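Local coordinates for McyG protein (Microcystis aeruginosa PCC 7806, PDB 4R0M) that binds phenylalanyl-adenylate in its adenylation domain and probably activates a substrate for loading onto the adjoining peptidyl carrier domain in microcystin synthesis, at residues T136-L141 with E148-I153; N118-K121 with N125-I128. One frame throughout, in Å; residues are numbered along the deposited sequence.

Contact 1: T136-L141 with E148-I153; sequences TEIEKL and EGWQVI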
# COMPACT_ATOMS: atom_id res chain seq x y z
N THR A 136 20.88 -16.40 2.49
CA THR A 136 21.04 -17.84 2.24
C THR A 136 19.80 -18.46 1.59
O THR A 136 19.92 -19.25 0.64
CB THR A 136 21.41 -18.60 3.53
OG1 THR A 136 22.42 -17.88 4.24
CG2 THR A 136 21.92 -20.00 3.21
N GLU A 137 18.62 -18.10 2.10
CA GLU A 137 17.34 -18.59 1.57
C GLU A 137 17.13 -18.22 0.11
O GLU A 137 16.66 -19.03 -0.68
CB GLU A 137 16.17 -18.03 2.39
CG GLU A 137 16.13 -18.48 3.84
CD GLU A 137 15.20 -17.62 4.68
OE1 GLU A 137 14.05 -17.38 4.26
OE2 GLU A 137 15.63 -17.19 5.77
N ILE A 138 17.49 -16.98 -0.24
CA ILE A 138 17.28 -16.46 -1.59
C ILE A 138 18.25 -17.08 -2.59
O ILE A 138 17.88 -17.35 -3.74
CB ILE A 138 17.33 -14.91 -1.60
CG1 ILE A 138 16.24 -14.35 -0.68
CG2 ILE A 138 17.15 -14.37 -3.02
CD1 ILE A 138 16.32 -12.86 -0.41
N GLU A 139 19.48 -17.34 -2.16
CA GLU A 139 20.46 -18.05 -2.98
C GLU A 139 20.03 -19.49 -3.24
O GLU A 139 20.15 -19.99 -4.36
CB GLU A 139 21.86 -18.02 -2.34
CG GLU A 139 22.54 -16.66 -2.40
CD GLU A 139 23.96 -16.68 -1.87
OE1 GLU A 139 24.21 -17.28 -0.80
OE2 GLU A 139 24.85 -16.08 -2.52
N LYS A 140 19.51 -20.14 -2.20
CA LYS A 140 19.00 -21.51 -2.27
C LYS A 140 17.93 -21.67 -3.34
O LYS A 140 17.96 -22.62 -4.13
CB LYS A 140 18.47 -21.96 -0.90
CG LYS A 140 18.07 -23.42 -0.82
CD LYS A 140 17.69 -23.82 0.60
CE LYS A 140 17.19 -25.26 0.65
NZ LYS A 140 17.01 -25.73 2.05
N LEU A 141 16.98 -20.74 -3.37
CA LEU A 141 15.94 -20.68 -4.39
C LEU A 141 16.54 -20.65 -5.80
O LEU A 141 16.03 -21.31 -6.71
CB LEU A 141 15.03 -19.47 -4.16
CG LEU A 141 13.95 -19.09 -5.18
CD1 LEU A 141 12.84 -20.14 -5.25
CD2 LEU A 141 13.37 -17.72 -4.85
N GLU A 148 19.88 -19.26 -14.03
CA GLU A 148 21.21 -18.92 -14.55
C GLU A 148 21.58 -17.46 -14.31
O GLU A 148 20.87 -16.54 -14.75
CB GLU A 148 21.27 -19.26 -16.05
CG GLU A 148 22.66 -19.29 -16.65
CD GLU A 148 22.66 -19.61 -18.13
OE1 GLU A 148 21.59 -19.46 -18.78
OE2 GLU A 148 23.72 -20.01 -18.66
N GLY A 149 22.69 -17.25 -13.61
CA GLY A 149 23.20 -15.90 -13.32
C GLY A 149 22.64 -15.28 -12.06
O GLY A 149 22.86 -14.09 -11.79
N TRP A 150 21.90 -16.08 -11.29
CA TRP A 150 21.30 -15.66 -10.03
C TRP A 150 22.36 -15.23 -9.06
O TRP A 150 23.20 -16.04 -8.65
CB TRP A 150 20.51 -16.83 -9.45
CG TRP A 150 19.57 -16.53 -8.30
CD1 TRP A 150 19.81 -16.72 -6.95
CD2 TRP A 150 18.20 -16.01 -8.38
NE1 TRP A 150 18.72 -16.36 -6.20
CE2 TRP A 150 17.71 -15.92 -7.00
CE3 TRP A 150 17.35 -15.62 -9.42
CZ2 TRP A 150 16.44 -15.46 -6.69
CZ3 TRP A 150 16.07 -15.16 -9.10
CH2 TRP A 150 15.63 -15.08 -7.77
N GLN A 151 22.33 -13.95 -8.70
CA GLN A 151 23.31 -13.38 -7.78
C GLN A 151 22.64 -12.57 -6.68
O GLN A 151 21.78 -11.73 -6.95
CB GLN A 151 24.33 -12.51 -8.53
CG GLN A 151 25.54 -13.27 -9.06
CD GLN A 151 26.52 -13.67 -7.96
OE1 GLN A 151 26.69 -12.96 -6.96
NE2 GLN A 151 27.18 -14.81 -8.15
N VAL A 152 23.04 -12.84 -5.44
CA VAL A 152 22.51 -12.14 -4.27
C VAL A 152 23.66 -11.63 -3.41
O VAL A 152 24.65 -12.33 -3.21
CB VAL A 152 21.60 -13.06 -3.42
CG1 VAL A 152 20.74 -12.22 -2.48
CG2 VAL A 152 20.71 -13.93 -4.29
N ILE A 153 23.53 -10.40 -2.91
CA ILE A 153 24.52 -9.83 -2.01
C ILE A 153 23.86 -9.09 -0.85
O ILE A 153 22.82 -8.44 -1.02
CB ILE A 153 25.54 -8.93 -2.77
CG1 ILE A 153 26.73 -8.57 -1.86
CG2 ILE A 153 24.87 -7.69 -3.36
CD1 ILE A 153 27.96 -8.10 -2.60
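The indole of Trp-150 points its N-H at the helix and donates a hydrogen bond to the backbone carbonyl of Ile-138. The distance from Trp-150 NE1 to Ile-138 O is 2.8 Å. The bond is bent, with an angle of 144° at the hydrogen. The donor stands above the carbonyl plane by 42°, so it does not sit on a lone pair. Trp-150 CG lies anti to its backbone N (chi1 -168°), and this sets the NE1 edge of the ring against the helix.

The tight part lies beside this bond. Ile-138 CG2 meets Trp-150 CZ2 at 3.9 Å and Val-152 CG2 at 3.8 Å, crossing each side chain at about a right angle. Leu-141 CD2 approaches Trp-150 CZ2 more loosely, at 4.2 Å. Ile-138, Leu-141 and Val-152 are all buried.

The solvent side is formed by Glu-139. Its CB points away from the strand, yet Glu-139 CG rests 3.8 Å from Val-152 CG2. The aliphatic part of this exposed side chain does the apolar packing, and the carboxylate lies beyond it.

The contact belongs to the beta-alpha-beta unit made by strand 128-130, helix 135-144 and strand 152-154. Ile-138 and Val-152 also touch Ser-130 of the first strand. Helix 111-122 packs alongside: Leu-141 rests on Val-113 and Leu-116, and Trp-150 on Leu-116.

Contact 2: N118-K121 with N125-I128; sequences NVWK and NPLI
Trp-120 O accepts a hydrogen bond from the backbone of Asn-125. Asn-125 N lies 3.0 Å from Trp-120 O, five residues further on, where helix 111-122 gives way to the loop. Asn-125 has left-handed backbone angles, and Pro-126 then turns to an extended course. This is the helix-to-strand turn of a beta-alpha-beta crossover that runs from strand 96-99 through helix 111-122 to strand 128-130.

The chain folds back over the indole of Trp-120. The CA of Asn-125 makes a CH-pi contact, 3.8 Å from the centroid of the five-membered ring of Trp-120. The amide of Asn-125 continues the cover over the six-membered ring. It stacks with its plane turned only 18° from the indole, and Asn-125 CG comes within 3.5 Å of Trp-120 CZ2. A chi1 of -53° puts this CG anti to the carbonyl carbon and lays the amide over the ring.

At the other end of the indole, Pro-126 CD packs 3.7 Å from Trp-120 CD1. Ile-128 CD1 adds a looser apolar touch to the same carbon. Trp-120 also leans on Ile-74 of strand 72-76 and meets Trp-150 edge-to-face. A leucine in place of Trp-120 would probably leave the Asn-125 amide without its flat support, Trp-150 without its aromatic partner and a bound water without its N-H donor.

That water lies at the indole edge, in the ring plane. The water accepts from Trp-120 NE1 at 3.1 Å and lies 2.8 Å from Pro-126 O, within hydrogen-bonding reach, so it sits between the ring and the loop backbone.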
# COMPACT_ATOMS: atom_id res chain seq x y z
N ASN A 118 9.70 -13.53 -11.80
CA ASN A 118 9.17 -12.90 -13.01
C ASN A 118 9.84 -11.56 -13.31
O ASN A 118 10.28 -11.32 -14.44
CB ASN A 118 7.65 -12.72 -12.92
CG ASN A 118 6.88 -14.01 -13.16
OD1 ASN A 118 7.40 -14.96 -13.76
ND2 ASN A 118 5.64 -14.06 -12.70
N VAL A 119 9.93 -10.71 -12.29
CA VAL A 119 10.58 -9.41 -12.41
C VAL A 119 12.05 -9.60 -12.79
O VAL A 119 12.57 -8.89 -13.66
CB VAL A 119 10.44 -8.58 -11.10
CG1 VAL A 119 11.31 -7.34 -11.13
CG2 VAL A 119 8.98 -8.20 -10.88
N TRP A 120 12.71 -10.56 -12.14
CA TRP A 120 14.11 -10.91 -12.43
C TRP A 120 14.32 -11.24 -13.88
O TRP A 120 15.32 -10.83 -14.47
CB TRP A 120 14.55 -12.06 -11.53
CG TRP A 120 15.99 -12.48 -11.69
CD1 TRP A 120 17.12 -11.88 -11.14
CD2 TRP A 120 16.50 -13.66 -12.41
NE1 TRP A 120 18.26 -12.57 -11.49
CE2 TRP A 120 17.96 -13.65 -12.24
CE3 TRP A 120 15.91 -14.67 -13.16
CZ2 TRP A 120 18.77 -14.62 -12.81
CZ3 TRP A 120 16.74 -15.65 -13.73
CH2 TRP A 120 18.14 -15.62 -13.55
N LYS A 121 13.38 -11.98 -14.46
CA LYS A 121 13.44 -12.34 -15.88
C LYS A 121 13.15 -11.15 -16.79
O LYS A 121 13.80 -10.97 -17.82
CB LYS A 121 12.49 -13.51 -16.18
CG LYS A 121 12.96 -14.84 -15.62
CD LYS A 121 11.88 -15.91 -15.64
CE LYS A 121 12.36 -17.18 -14.96
NZ LYS A 121 11.42 -18.33 -15.15
N ASN A 125 18.11 -10.52 -15.64
CA ASN A 125 19.00 -11.06 -14.59
C ASN A 125 19.78 -10.00 -13.78
O ASN A 125 21.01 -10.04 -13.74
CB ASN A 125 19.99 -12.09 -15.18
CG ASN A 125 19.30 -13.20 -15.96
OD1 ASN A 125 18.14 -13.08 -16.37
ND2 ASN A 125 20.02 -14.30 -16.16
N PRO A 126 19.06 -9.07 -13.13
CA PRO A 126 19.77 -8.08 -12.31
C PRO A 126 20.18 -8.65 -10.95
O PRO A 126 19.62 -9.65 -10.49
CB PRO A 126 18.72 -6.99 -12.12
CG PRO A 126 17.42 -7.73 -12.14
CD PRO A 126 17.60 -8.84 -13.13
N LEU A 127 21.16 -8.00 -10.33
CA LEU A 127 21.62 -8.35 -8.99
C LEU A 127 20.52 -8.14 -7.95
O LEU A 127 19.71 -7.22 -8.08
CB LEU A 127 22.86 -7.52 -8.63
CG LEU A 127 23.49 -7.64 -7.23
CD1 LEU A 127 24.18 -8.99 -7.03
CD2 LEU A 127 24.45 -6.49 -6.98
N ILE A 128 20.50 -9.00 -6.94
CA ILE A 128 19.52 -8.91 -5.87
C ILE A 128 20.19 -8.49 -4.56
O ILE A 128 21.14 -9.12 -4.11
CB ILE A 128 18.76 -10.25 -5.68
CG1 ILE A 128 18.05 -10.64 -6.98
CG2 ILE A 128 17.76 -10.15 -4.53
CD1 ILE A 128 17.68 -12.10 -7.07
O HOH W 1 21.05 -12.05 -10.22

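In the fold
Contact 2 comes first along the chain and contact 1 follows it, with their centres 11 Å apart. Both belong to the four-stranded parallel sheet 96-99, 72-76, 128-130, 152-154 and the helices packed on it. Contact 2 leads into strand 128-130, and contact 1 ends on its neighbour, strand 152-154. Probable backbone hydrogen bonds join them: Ile-128 pairs through its N with Gln-151 and through its O with Ile-153. The edge-to-face pair of Trp-120 and Trp-150 is a second tie. Two successive crossovers are thus joined through the tryptophan pair. All four segments belong to the AMP-binding, adenylation part of the chain, and none supplies residues to the phenylalanyl-adenylate pocket.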